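Local coordinates for mandelate racemase/muconate lactonizing enzyme-like protein (Rubrobacter xylanophilus DSM 9941, PDB 3CYJ), which is of unknown function but has the enolase-superfamily architecture, an N-terminal capping domain joined to a TIM-type barrel domain that holds a sodium ion, at residues I217-E222 / A244-E249; V163-G168 / L191-N196; P300-H305 / P348-E353; K47-T52 / L109-A114; I37-H42 / S103-A108. All blocks are in the same frame, centred on the assembly; numbering follows the deposited sequence.

In the fold
From the N terminus, contact 5 opens first, at 37-42, and contact 4 opens at 47-52 before contact 5 has closed at 103-108; contact 4 then closes at 109-114. The two loops therefore cross, and both bring the sheet of the N-terminal domain onto helix 97-116. The other three follow in series. Contact 2 closes the beta-alpha-beta unit from 163-168 to 191-196, and contact 1 the next but one along the barrel, from 217-222 to 244-249; strands 190-194 and 219-221 are neighbours, and both contacts reach the sodium ion. Contact 3 closes a longer span, from helix 300-306 to the loop at 348-353. Its turn bonds to Asp111 of contact 4, tying the C-terminal part to the N-terminal domain.

Contact 1 of 5, residues I217-E222 / A244-E249; sequences ISYLEE and AIAAGE. With NA (sodium ion), chain E.
Ala244 opens a run of parallel pairing with Ser218 and Leu220, the pattern left by a beta-alpha-beta crossover in a TIM-type barrel: strand 219-221, helix 229-238, strand 244-247. Its N gives a bond of 2.9 Å to Ser218 O, and its own carbonyl O accepts Leu220 N at 2.8 Å. Ile245 faces outward with Leu220, its CD1 4.0 Å from Leu220 CB; the two branched apolar chains run alongside each other and suit this face, where Leu220 packs on Ala208 of helix 201-215 and Ile245 meets Lys202 of a second subunit. Ala246 turns inward. Its backbone is gripped from both ends, N bonding to Leu220 O and O accepting from Glu222 N, while its CB sits 3.4 Å from CZ of the Tyr219 ring. A methyl is small enough to lie against this end of the ring, whose hydroxyl is bonded to Gln268 on the next strand. On the same inner face Glu221 reaches the sodium ion through OE2 and pairs through OE1 with Lys164. Gly248 has a positive phi (146°) suited to glycine, and the bend carries the chain round to Glu249. There the carboxylates of Glu249 and Glu222 lie almost in one plane, and OE2 of Glu249 is paired with Arg273. OE1 of Glu249 is modelled 2.8 Å from Glu222 OE2, but this approach is somewhat doubtful, since Glu249 CG also lies only 2.9 Å from Glu222 OE2. Glu222 divides its own oxygens: OE1 binds the sodium ion at 2.7 Å, and OE2 accepts from a water that in turn receives Gly248 N at 2.9 Å.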
# COMPACT_ATOMS: atom_id res chain seq x y z
N ILE A 217 -19.81 -21.84 -16.65
CA ILE A 217 -18.37 -22.18 -16.63
C ILE A 217 -17.74 -22.04 -15.23
O ILE A 217 -18.21 -21.26 -14.37
CB ILE A 217 -17.55 -21.34 -17.65
CG1 ILE A 217 -17.54 -19.86 -17.23
CG2 ILE A 217 -18.09 -21.59 -19.13
CD1 ILE A 217 -16.34 -19.05 -17.74
N SER A 218 -16.64 -22.77 -15.03
CA SER A 218 -15.98 -22.79 -13.74
C SER A 218 -14.56 -22.29 -13.78
O SER A 218 -13.88 -22.29 -12.74
CB SER A 218 -15.92 -24.25 -13.23
OG SER A 218 -17.20 -24.81 -13.41
N TYR A 219 -14.09 -21.90 -14.95
CA TYR A 219 -12.65 -21.68 -15.12
C TYR A 219 -12.44 -20.78 -16.30
O TYR A 219 -12.98 -21.03 -17.38
CB TYR A 219 -11.99 -23.01 -15.40
CG TYR A 219 -10.47 -23.11 -15.36
CD1 TYR A 219 -9.83 -23.53 -14.20
CD2 TYR A 219 -9.67 -22.95 -16.53
CE1 TYR A 219 -8.45 -23.70 -14.14
CE2 TYR A 219 -8.27 -23.14 -16.49
CZ TYR A 219 -7.69 -23.52 -15.28
OH TYR A 219 -6.32 -23.72 -15.13
N LEU A 220 -11.69 -19.70 -16.07
CA LEU A 220 -11.41 -18.74 -17.12
C LEU A 220 -9.89 -18.53 -17.15
O LEU A 220 -9.35 -17.87 -16.29
CB LEU A 220 -12.15 -17.40 -16.90
CG LEU A 220 -11.78 -16.24 -17.87
CD1 LEU A 220 -11.76 -16.73 -19.36
CD2 LEU A 220 -12.65 -15.01 -17.72
N GLU A 221 -9.24 -19.09 -18.18
CA GLU A 221 -7.81 -19.04 -18.30
C GLU A 221 -7.32 -17.89 -19.23
O GLU A 221 -7.87 -17.67 -20.33
CB GLU A 221 -7.29 -20.38 -18.79
CG GLU A 221 -5.79 -20.44 -18.69
CD GLU A 221 -5.22 -21.67 -19.39
OE1 GLU A 221 -5.96 -22.69 -19.52
OE2 GLU A 221 -4.04 -21.60 -19.83
N GLU A 222 -6.28 -17.18 -18.78
CA GLU A 222 -5.65 -16.15 -19.60
C GLU A 222 -6.63 -15.17 -20.23
O GLU A 222 -6.56 -14.90 -21.44
CB GLU A 222 -4.78 -16.79 -20.68
CG GLU A 222 -3.47 -17.35 -20.08
CD GLU A 222 -2.60 -18.15 -21.09
OE1 GLU A 222 -3.04 -18.39 -22.24
OE2 GLU A 222 -1.47 -18.56 -20.71
N ALA A 244 -12.99 -19.79 -11.55
CA ALA A 244 -11.58 -19.58 -11.19
C ALA A 244 -10.76 -18.84 -12.29
O ALA A 244 -10.84 -19.16 -13.48
CB ALA A 244 -10.94 -20.90 -10.85
N ILE A 245 -10.04 -17.81 -11.88
CA ILE A 245 -9.19 -17.09 -12.83
C ILE A 245 -7.86 -17.78 -12.84
O ILE A 245 -7.25 -17.87 -11.81
CB ILE A 245 -9.08 -15.57 -12.48
CG1 ILE A 245 -10.47 -14.88 -12.49
CG2 ILE A 245 -8.09 -14.87 -13.41
CD1 ILE A 245 -11.27 -14.92 -13.91
N ALA A 246 -7.43 -18.33 -13.98
CA ALA A 246 -6.14 -19.08 -14.04
C ALA A 246 -5.13 -18.47 -15.03
O ALA A 246 -5.52 -17.92 -16.08
CB ALA A 246 -6.38 -20.55 -14.40
N ALA A 247 -3.83 -18.60 -14.72
CA ALA A 247 -2.79 -18.11 -15.62
C ALA A 247 -1.48 -18.74 -15.25
O ALA A 247 -1.38 -19.29 -14.17
CB ALA A 247 -2.71 -16.60 -15.56
N GLY A 248 -0.49 -18.68 -16.13
CA GLY A 248 0.84 -19.13 -15.76
C GLY A 248 1.81 -19.81 -16.69
O GLY A 248 3.00 -19.99 -16.32
N GLU A 249 1.39 -20.22 -17.88
CA GLU A 249 2.41 -20.85 -18.78
C GLU A 249 3.73 -20.11 -19.17
O GLU A 249 4.71 -20.77 -19.51
CB GLU A 249 1.77 -21.34 -20.06
CG GLU A 249 0.84 -20.32 -20.71
CD GLU A 249 0.49 -20.72 -22.11
OE1 GLU A 249 -0.64 -20.45 -22.58
OE2 GLU A 249 1.37 -21.33 -22.74
NA NA E . -3.65 -21.04 -22.34
O HOH W 1 -0.19 -17.36 -18.73

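Contact 2 of 5, residues V163-G168 / L191-N196. With NA (sodium ion), chain E.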
# COMPACT_ATOMS: atom_id res chain seq x y z
N VAL A 163 -13.61 -30.62 -18.89
CA VAL A 163 -13.15 -30.32 -20.23
C VAL A 163 -12.88 -28.83 -20.41
O VAL A 163 -13.65 -27.98 -19.84
CB VAL A 163 -14.12 -30.84 -21.35
CG1 VAL A 163 -14.21 -32.37 -21.36
CG2 VAL A 163 -15.47 -30.17 -21.28
N LYS A 164 -11.83 -28.53 -21.19
CA LYS A 164 -11.53 -27.13 -21.60
C LYS A 164 -11.63 -26.85 -23.10
O LYS A 164 -11.23 -27.65 -23.94
CB LYS A 164 -10.15 -26.67 -21.02
CG LYS A 164 -9.89 -25.13 -21.04
CD LYS A 164 -8.50 -24.77 -20.36
CE LYS A 164 -7.36 -25.07 -21.35
NZ LYS A 164 -5.99 -24.89 -20.85
N MET A 165 -12.16 -25.68 -23.43
CA MET A 165 -12.30 -25.20 -24.82
C MET A 165 -11.73 -23.75 -24.99
O MET A 165 -11.53 -23.02 -24.01
CB MET A 165 -13.76 -25.28 -25.28
CG MET A 165 -14.77 -24.53 -24.41
SD MET A 165 -16.50 -24.34 -25.05
CE MET A 165 -16.29 -23.39 -26.56
N LYS A 166 -11.46 -23.35 -26.23
CA LYS A 166 -11.04 -22.00 -26.54
C LYS A 166 -12.20 -21.05 -26.82
O LYS A 166 -13.23 -21.43 -27.39
CB LYS A 166 -10.11 -22.02 -27.75
CG LYS A 166 -8.98 -23.06 -27.69
CD LYS A 166 -8.12 -22.88 -26.48
CE LYS A 166 -6.71 -23.37 -26.74
NZ LYS A 166 -6.05 -23.67 -25.46
N VAL A 167 -12.04 -19.80 -26.39
CA VAL A 167 -12.99 -18.72 -26.66
C VAL A 167 -12.20 -17.47 -27.03
O VAL A 167 -10.99 -17.38 -26.79
CB VAL A 167 -13.84 -18.30 -25.37
CG1 VAL A 167 -14.85 -19.34 -25.03
CG2 VAL A 167 -12.89 -17.96 -24.17
N GLY A 168 -12.89 -16.49 -27.57
CA GLY A 168 -12.28 -15.15 -27.62
C GLY A 168 -11.77 -14.69 -28.97
O GLY A 168 -11.43 -13.48 -29.11
N LEU A 191 -17.15 -27.27 -17.20
CA LEU A 191 -16.72 -26.64 -18.45
C LEU A 191 -15.77 -25.47 -18.22
O LEU A 191 -16.13 -24.51 -17.58
CB LEU A 191 -17.92 -26.22 -19.32
CG LEU A 191 -17.62 -25.60 -20.69
CD1 LEU A 191 -16.80 -26.51 -21.68
CD2 LEU A 191 -18.88 -25.04 -21.35
N MET A 192 -14.56 -25.56 -18.79
CA MET A 192 -13.51 -24.60 -18.57
C MET A 192 -13.22 -23.87 -19.89
O MET A 192 -13.26 -24.47 -20.96
CB MET A 192 -12.25 -25.37 -18.14
CG MET A 192 -12.43 -26.42 -16.95
SD MET A 192 -11.13 -27.64 -16.82
CE MET A 192 -9.75 -26.54 -16.45
N VAL A 193 -12.93 -22.56 -19.83
CA VAL A 193 -12.56 -21.81 -21.06
C VAL A 193 -11.15 -21.19 -21.00
O VAL A 193 -10.63 -20.86 -19.93
CB VAL A 193 -13.64 -20.77 -21.52
CG1 VAL A 193 -15.06 -21.47 -21.79
CG2 VAL A 193 -13.76 -19.59 -20.56
N ASP A 194 -10.54 -21.03 -22.17
CA ASP A 194 -9.23 -20.46 -22.29
C ASP A 194 -9.29 -19.38 -23.37
O ASP A 194 -9.68 -19.66 -24.49
CB ASP A 194 -8.20 -21.55 -22.60
CG ASP A 194 -6.76 -21.02 -22.66
OD1 ASP A 194 -6.46 -19.79 -22.50
OD2 ASP A 194 -5.89 -21.84 -22.95
N ALA A 195 -8.88 -18.14 -23.02
CA ALA A 195 -9.00 -16.99 -23.93
C ALA A 195 -7.63 -16.68 -24.57
O ALA A 195 -7.54 -15.88 -25.53
CB ALA A 195 -9.55 -15.77 -23.19
N ASN A 196 -6.57 -17.30 -24.04
CA ASN A 196 -5.21 -17.10 -24.54
C ASN A 196 -4.91 -15.61 -24.74
O ASN A 196 -4.40 -15.21 -25.82
CB ASN A 196 -5.02 -17.88 -25.87
CG ASN A 196 -5.03 -19.39 -25.66
OD1 ASN A 196 -3.97 -19.96 -25.40
ND2 ASN A 196 -6.23 -20.03 -25.64
NA NA E . -3.65 -21.04 -22.34
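OD2 of Asp194 is held from two directions: it binds the sodium ion at 2.5 Å, and Lys166 NZ makes a salt bridge to it at 3.1 Å, from above the carboxylate plane. Lys166 runs alongside Asp194, its chain bent at chi2 (-58°), which brings the ammonium over the acid. The other oxygen, OD1, accepts Asn196 N at 2.9 Å, closing an Asx turn that helps fix the rotation of the carboxylate. Lys164 crosses the aspartate obliquely, its CE 3.8 Å from Asp194 CB, but its ammonium is paired with Glu221 and Glu317. The carboxylate and Lys166 stand at the C-terminal ends of strands 162-166 and 190-194, joined by helix 174-185 as a beta-alpha-beta unit of the TIM-type barrel; Glu221 at the end of the next strand and Glu222 just after it complete the ion's protein ligands. Backbone bonds between the parallel strands include Met192 N to Val163 O at 2.8 Å. On the opposite face, toward helices 145-157 and 174-185, the side chains of the two strands are apolar. Leu191 CD1 touches Val163 CG2 at 3.9 Å and Met165 CG equally closely; just past the strand end, Val167 crosses Val193 at about a right angle, CG1 to CG1 3.9 Å.

Contact 3 of 5, residues P300-H305 / P348-E353; sequences PAVSAH and PGLGLE
The imidazole of His305 lies under the backbone of Leu350, whose CA stands over one ring face 4.1 Å from the centroid and 23° off the normal, a CH-pi contact displaced toward the rim. Leu350 adds a second touch from its side chain: CD2 curls back to 3.7 Å from His305 CD2, the two side chains meeting at a slant. The leucine can do both because its CG is anti to the carbonyl carbon (chi1 -71°), which swings the isobutyl end toward the helix although the CA itself is covered by the ring. A flat ring suits this place, since it can lie beneath a backbone; its CE1 also comes to 3.4 Å from Gly349 O, and its ND1 is hydrogen-bonded to Ala122 N. One turn back along helix 300-306, smaller residues do the packing. Val302 CG2 approaches Leu350 CD1 at 4.3 Å, and Ala301, whose methyl projects only a little from the helix, receives Leu352 CD1 on its CB at 3.8 Å. Both residues also pack on Tyr51 of the N-terminal domain, while Leu350 also packs on Leu49 and Ile107. The segment from Pro348 to Gly351 is a type II' beta turn, closed by a weak bond from Gly351 N to Pro348 O. Gly349 fills its second position, where positive phi (54°) suits glycine, and the turn is wedged between a helix of the C-terminal, barrel-forming part of the chain and the N-terminal capping domain of this enolase-type fold.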
# COMPACT_ATOMS: atom_id res chain seq x y z
N PRO A 300 1.08 -34.08 -21.36
CA PRO A 300 0.50 -34.95 -20.35
C PRO A 300 1.43 -36.07 -19.95
O PRO A 300 1.43 -36.44 -18.79
CB PRO A 300 -0.79 -35.51 -21.02
CG PRO A 300 -0.97 -34.79 -22.31
CD PRO A 300 0.25 -33.95 -22.58
N ALA A 301 2.21 -36.61 -20.88
CA ALA A 301 3.06 -37.77 -20.60
C ALA A 301 4.14 -37.52 -19.55
O ALA A 301 4.33 -38.37 -18.66
CB ALA A 301 3.67 -38.31 -21.88
N VAL A 302 4.85 -36.38 -19.63
CA VAL A 302 5.76 -36.03 -18.52
C VAL A 302 4.98 -35.61 -17.25
O VAL A 302 5.35 -35.96 -16.15
CB VAL A 302 6.71 -34.88 -18.82
CG1 VAL A 302 7.71 -34.86 -17.70
CG2 VAL A 302 7.42 -35.09 -20.14
N SER A 303 3.91 -34.85 -17.44
CA SER A 303 3.20 -34.27 -16.32
C SER A 303 2.56 -35.35 -15.41
O SER A 303 2.54 -35.17 -14.20
CB SER A 303 2.15 -33.27 -16.83
OG SER A 303 2.77 -32.19 -17.50
N ALA A 304 2.08 -36.46 -15.99
CA ALA A 304 1.57 -37.58 -15.21
C ALA A 304 2.56 -38.05 -14.12
O ALA A 304 2.14 -38.38 -12.99
CB ALA A 304 1.17 -38.74 -16.11
N HIS A 305 3.86 -38.04 -14.41
CA HIS A 305 4.81 -38.38 -13.34
C HIS A 305 5.14 -37.21 -12.43
O HIS A 305 5.07 -37.32 -11.19
CB HIS A 305 6.07 -38.99 -13.91
CG HIS A 305 5.87 -40.36 -14.47
ND1 HIS A 305 6.12 -41.51 -13.74
CD2 HIS A 305 5.37 -40.77 -15.66
CE1 HIS A 305 5.80 -42.56 -14.48
NE2 HIS A 305 5.34 -42.14 -15.64
N PRO A 348 9.98 -48.45 -15.61
CA PRO A 348 10.83 -47.49 -14.95
C PRO A 348 10.90 -46.15 -15.73
O PRO A 348 10.52 -46.08 -16.92
CB PRO A 348 12.20 -48.18 -14.95
CG PRO A 348 12.20 -48.88 -16.21
CD PRO A 348 10.77 -49.31 -16.50
N GLY A 349 11.38 -45.12 -15.03
CA GLY A 349 11.33 -43.75 -15.52
C GLY A 349 9.92 -43.35 -15.91
O GLY A 349 8.91 -43.77 -15.28
N LEU A 350 9.84 -42.59 -17.00
CA LEU A 350 8.60 -42.13 -17.59
C LEU A 350 7.84 -43.26 -18.26
O LEU A 350 6.67 -43.10 -18.65
CB LEU A 350 8.91 -41.03 -18.63
CG LEU A 350 9.39 -39.66 -18.05
CD1 LEU A 350 9.67 -38.64 -19.17
CD2 LEU A 350 8.34 -39.10 -17.02
N GLY A 351 8.51 -44.40 -18.45
CA GLY A 351 7.92 -45.57 -19.11
C GLY A 351 7.69 -45.32 -20.59
O GLY A 351 6.82 -45.95 -21.19
N LEU A 352 8.44 -44.37 -21.16
CA LEU A 352 8.25 -43.97 -22.56
C LEU A 352 9.40 -44.45 -23.46
O LEU A 352 10.59 -44.29 -23.12
CB LEU A 352 8.11 -42.43 -22.69
CG LEU A 352 6.87 -41.68 -22.17
CD1 LEU A 352 7.05 -40.12 -22.21
CD2 LEU A 352 5.53 -42.11 -22.85
N GLU A 353 9.05 -45.04 -24.60
CA GLU A 353 10.06 -45.50 -25.58
C GLU A 353 9.73 -44.96 -26.96
O GLU A 353 8.58 -44.99 -27.39
CB GLU A 353 10.18 -47.03 -25.58

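Contact 4 of 5, residues K47-T52 / L109-A114; sequences KGLGYT and LWDLKA
In the N-terminal domain of the enolase-type fold, the antiparallel sheet is covered by helices, and here its edge strand 46-53 packs against helix 97-116, the short axes passing 5.6 Å apart at 150°, roughly antiparallel. Such a near approach depends on Gly48. With only hydrogens on its alpha carbon it lets the helix backbone come up directly, Gly48 CA lying 3.5 Å from Leu112 N; the alpha carbon faces the helix backbone directly, a place that suits glycine. Leu112 then lies beside the strand. With CG anti to its own N (chi1 -179°) it passes next to the glycine and brings CD1 to 3.7 Å from Lys47 N, so an apolar branch covers the start of the strand while Lys47 starts away from the helix and packs on Glu40 and His42. The polar link is made by Asp111. Its OD2 accepts Leu49 N at 2.7 Å in an almost straight bond (173° at the hydrogen), through the anti lone pair, the one directed away from OD1. An aspartate is short enough to do this from a helix lying so near, and it satisfies a buried strand amide. The second oxygen, OD1, accepts Leu350 N from the turn of the C-terminal part, so one carboxylate spans helix, strand and turn; Arg115 makes a long, weak ion pair with OD2. Leu49 and Asp111 lie alongside each other, pointing the same way, with Leu49 CD2 3.7 Å from Asp111 OD2.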
# COMPACT_ATOMS: atom_id res chain seq x y z
N LYS A 47 19.46 -45.20 -20.37
CA LYS A 47 19.11 -44.02 -21.18
C LYS A 47 17.81 -43.29 -20.77
O LYS A 47 16.73 -43.85 -20.71
CB LYS A 47 19.15 -44.35 -22.65
CG LYS A 47 18.10 -43.65 -23.51
CD LYS A 47 18.36 -43.91 -25.00
CE LYS A 47 17.58 -45.13 -25.57
NZ LYS A 47 16.07 -45.01 -25.47
N GLY A 48 17.92 -42.01 -20.46
CA GLY A 48 16.73 -41.24 -20.11
C GLY A 48 16.26 -40.41 -21.30
O GLY A 48 17.05 -39.97 -22.18
N LEU A 49 14.97 -40.20 -21.36
CA LEU A 49 14.53 -39.20 -22.30
C LEU A 49 13.62 -38.10 -21.69
O LEU A 49 12.90 -38.32 -20.71
CB LEU A 49 14.00 -39.86 -23.58
CG LEU A 49 12.52 -39.98 -23.83
CD1 LEU A 49 12.25 -41.41 -24.50
CD2 LEU A 49 11.83 -39.74 -22.50
N GLY A 50 13.75 -36.91 -22.28
CA GLY A 50 12.95 -35.74 -21.94
C GLY A 50 12.64 -35.02 -23.23
O GLY A 50 13.37 -35.20 -24.22
N TYR A 51 11.57 -34.21 -23.25
CA TYR A 51 11.26 -33.46 -24.45
C TYR A 51 10.65 -32.10 -24.12
O TYR A 51 10.28 -31.83 -22.98
CB TYR A 51 10.31 -34.25 -25.36
CG TYR A 51 9.01 -34.65 -24.66
CD1 TYR A 51 7.91 -33.83 -24.75
CD2 TYR A 51 8.89 -35.87 -23.92
CE1 TYR A 51 6.73 -34.14 -24.14
CE2 TYR A 51 7.67 -36.20 -23.27
CZ TYR A 51 6.59 -35.31 -23.40
OH TYR A 51 5.35 -35.54 -22.84
N THR A 52 10.52 -31.24 -25.14
CA THR A 52 9.75 -30.02 -24.97
C THR A 52 9.04 -29.80 -26.28
O THR A 52 9.33 -30.51 -27.25
CB THR A 52 10.68 -28.79 -24.57
OG1 THR A 52 9.88 -27.68 -24.14
CG2 THR A 52 11.66 -28.39 -25.72
N LEU A 109 17.48 -36.08 -17.72
CA LEU A 109 18.32 -36.42 -16.60
C LEU A 109 17.59 -37.11 -15.41
O LEU A 109 18.16 -37.98 -14.74
CB LEU A 109 19.04 -35.20 -16.08
CG LEU A 109 19.98 -34.53 -17.12
CD1 LEU A 109 20.75 -33.37 -16.49
CD2 LEU A 109 20.93 -35.54 -17.68
N TRP A 110 16.35 -36.71 -15.16
CA TRP A 110 15.55 -37.31 -14.11
C TRP A 110 15.05 -38.68 -14.56
O TRP A 110 15.08 -39.63 -13.77
CB TRP A 110 14.36 -36.43 -13.72
CG TRP A 110 14.66 -35.43 -12.63
CD1 TRP A 110 14.85 -34.04 -12.77
CD2 TRP A 110 14.77 -35.70 -11.22
NE1 TRP A 110 15.10 -33.49 -11.54
CE2 TRP A 110 15.06 -34.47 -10.57
CE3 TRP A 110 14.68 -36.87 -10.45
CZ2 TRP A 110 15.24 -34.39 -9.18
CZ3 TRP A 110 14.88 -36.79 -9.05
CH2 TRP A 110 15.13 -35.56 -8.43
N ASP A 111 14.58 -38.76 -15.81
CA ASP A 111 14.27 -40.06 -16.43
C ASP A 111 15.48 -41.01 -16.28
O ASP A 111 15.37 -42.13 -15.79
CB ASP A 111 13.90 -39.93 -17.89
CG ASP A 111 13.19 -41.20 -18.45
OD1 ASP A 111 12.43 -41.89 -17.70
OD2 ASP A 111 13.36 -41.53 -19.64
N LEU A 112 16.64 -40.54 -16.69
CA LEU A 112 17.85 -41.32 -16.50
C LEU A 112 18.07 -41.71 -15.03
O LEU A 112 18.38 -42.85 -14.76
CB LEU A 112 19.08 -40.58 -17.08
CG LEU A 112 20.41 -41.32 -16.95
CD1 LEU A 112 20.36 -42.64 -17.80
CD2 LEU A 112 21.67 -40.38 -17.25
N LYS A 113 17.98 -40.77 -14.09
CA LYS A 113 18.18 -41.14 -12.69
C LYS A 113 17.17 -42.24 -12.28
O LYS A 113 17.55 -43.20 -11.65
CB LYS A 113 18.10 -39.93 -11.75
CG LYS A 113 18.34 -40.28 -10.24
CD LYS A 113 17.72 -39.26 -9.25
CE LYS A 113 18.31 -39.38 -7.81
NZ LYS A 113 17.45 -38.73 -6.73
N ALA A 114 15.91 -42.10 -12.65
CA ALA A 114 14.88 -43.02 -12.21
C ALA A 114 15.17 -44.47 -12.71
O ALA A 114 15.10 -45.44 -11.93
CB ALA A 114 13.50 -42.53 -12.68

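Contact 5 of 5, residues I37-H42 / S103-A108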
# COMPACT_ATOMS: atom_id res chain seq x y z
N ILE A 37 10.98 -31.36 -29.37
CA ILE A 37 12.41 -31.51 -29.36
C ILE A 37 12.74 -32.56 -28.31
O ILE A 37 12.25 -32.47 -27.20
CB ILE A 37 13.15 -30.16 -29.11
CG1 ILE A 37 12.75 -29.11 -30.17
CG2 ILE A 37 14.66 -30.37 -29.08
CD1 ILE A 37 11.43 -28.36 -29.84
N LEU A 38 13.56 -33.55 -28.68
CA LEU A 38 13.73 -34.72 -27.84
C LEU A 38 15.18 -34.85 -27.42
O LEU A 38 16.07 -34.79 -28.27
CB LEU A 38 13.27 -36.02 -28.57
CG LEU A 38 13.48 -37.31 -27.71
CD1 LEU A 38 12.41 -37.51 -26.58
CD2 LEU A 38 13.58 -38.50 -28.61
N VAL A 39 15.41 -34.97 -26.12
CA VAL A 39 16.75 -35.18 -25.61
C VAL A 39 16.88 -36.61 -25.07
O VAL A 39 15.96 -37.11 -24.36
CB VAL A 39 17.12 -34.12 -24.52
CG1 VAL A 39 18.51 -34.35 -23.90
CG2 VAL A 39 16.99 -32.69 -25.09
N GLU A 40 17.97 -37.27 -25.43
CA GLU A 40 18.27 -38.54 -24.79
C GLU A 40 19.58 -38.47 -24.08
O GLU A 40 20.62 -38.06 -24.68
CB GLU A 40 18.24 -39.73 -25.76
CG GLU A 40 16.88 -39.85 -26.46
CD GLU A 40 16.76 -41.17 -27.22
OE1 GLU A 40 17.84 -41.78 -27.42
OE2 GLU A 40 15.63 -41.61 -27.59
N ALA A 41 19.50 -38.84 -22.80
CA ALA A 41 20.66 -38.85 -21.93
C ALA A 41 21.11 -40.27 -21.66
O ALA A 41 20.33 -41.10 -21.14
CB ALA A 41 20.40 -38.13 -20.63
N HIS A 42 22.37 -40.53 -22.01
CA HIS A 42 22.99 -41.85 -21.92
C HIS A 42 23.95 -41.81 -20.78
O HIS A 42 24.79 -40.89 -20.74
CB HIS A 42 23.80 -42.14 -23.19
CG HIS A 42 22.94 -42.40 -24.37
ND1 HIS A 42 22.43 -41.39 -25.16
CD2 HIS A 42 22.45 -43.56 -24.88
CE1 HIS A 42 21.68 -41.91 -26.12
NE2 HIS A 42 21.67 -43.22 -25.97
N SER A 103 14.60 -27.42 -19.71
CA SER A 103 13.52 -28.30 -19.26
C SER A 103 13.63 -29.70 -19.86
O SER A 103 13.55 -30.71 -19.15
CB SER A 103 12.17 -27.68 -19.67
OG SER A 103 11.97 -26.47 -18.97
N ALA A 104 13.78 -29.76 -21.18
CA ALA A 104 13.92 -31.02 -21.90
C ALA A 104 15.10 -31.80 -21.35
O ALA A 104 14.98 -32.98 -21.10
CB ALA A 104 14.13 -30.75 -23.41
N VAL A 105 16.24 -31.13 -21.18
CA VAL A 105 17.42 -31.78 -20.63
C VAL A 105 17.21 -32.28 -19.17
O VAL A 105 17.59 -33.39 -18.83
CB VAL A 105 18.62 -30.87 -20.70
CG1 VAL A 105 19.82 -31.56 -20.04
CG2 VAL A 105 18.98 -30.56 -22.13
N ASP A 106 16.58 -31.45 -18.34
CA ASP A 106 16.31 -31.82 -16.97
C ASP A 106 15.39 -33.06 -16.84
O ASP A 106 15.55 -33.86 -15.94
CB ASP A 106 15.68 -30.63 -16.24
CG ASP A 106 15.40 -30.93 -14.77
OD1 ASP A 106 16.33 -30.84 -13.92
OD2 ASP A 106 14.23 -31.22 -14.46
N ILE A 107 14.39 -33.17 -17.71
CA ILE A 107 13.46 -34.25 -17.69
C ILE A 107 14.18 -35.53 -18.11
O ILE A 107 13.95 -36.59 -17.55
CB ILE A 107 12.30 -33.98 -18.65
CG1 ILE A 107 11.49 -32.75 -18.19
CG2 ILE A 107 11.41 -35.19 -18.81
CD1 ILE A 107 10.59 -32.22 -19.25
N ALA A 108 15.07 -35.40 -19.09
CA ALA A 108 15.89 -36.52 -19.53
C ALA A 108 16.82 -37.00 -18.42
O ALA A 108 16.96 -38.20 -18.20
CB ALA A 108 16.69 -36.13 -20.83
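This is a purely apolar strand-on-helix contact inside the N-terminal domain, where strand 33-43 of the antiparallel sheet lies beneath helix 97-116. The short axes are 7.7 Å apart and inclined by 38°, a closeness that goes with the small residues on both sides. Val39 carries most of it. Its two methyls divide the helix surface between them: CG2 lies 3.8 Å from Ala104 CB and 4.2 Å from Val105 CG2, whereas CG1 meets Ala108 CB at 4.0 Å. With CG1 anti to the backbone N (chi1 177°), the branches straddle the helix, one toward each successive turn, and a beta-branched residue is well suited both to the extended backbone and to this forked fit. Ala104 and Ala108, four residues apart, fall on the same side of the helix and offer only methyls, so the sheet can come up close; Ala108 CB even reaches to 3.7 Å from Val39 O. Two residues further along the strand, on the same face, Ala41 repeats the pattern with its CB 4.2 Å from Ala108 CB. Val105 lies at the flank, its side chain set askew to that of Val39. Alternation of the strand turns Leu38 and Glu40 to the other face of the sheet. Within that sheet, strand 33-43 is flanked by strands 8-26 and 46-53, Ala41 packing also on Leu11; past the helix flank, Val105 continues onto Val62 and Leu66 of helix 57-70 and Met85 of helix 78-88.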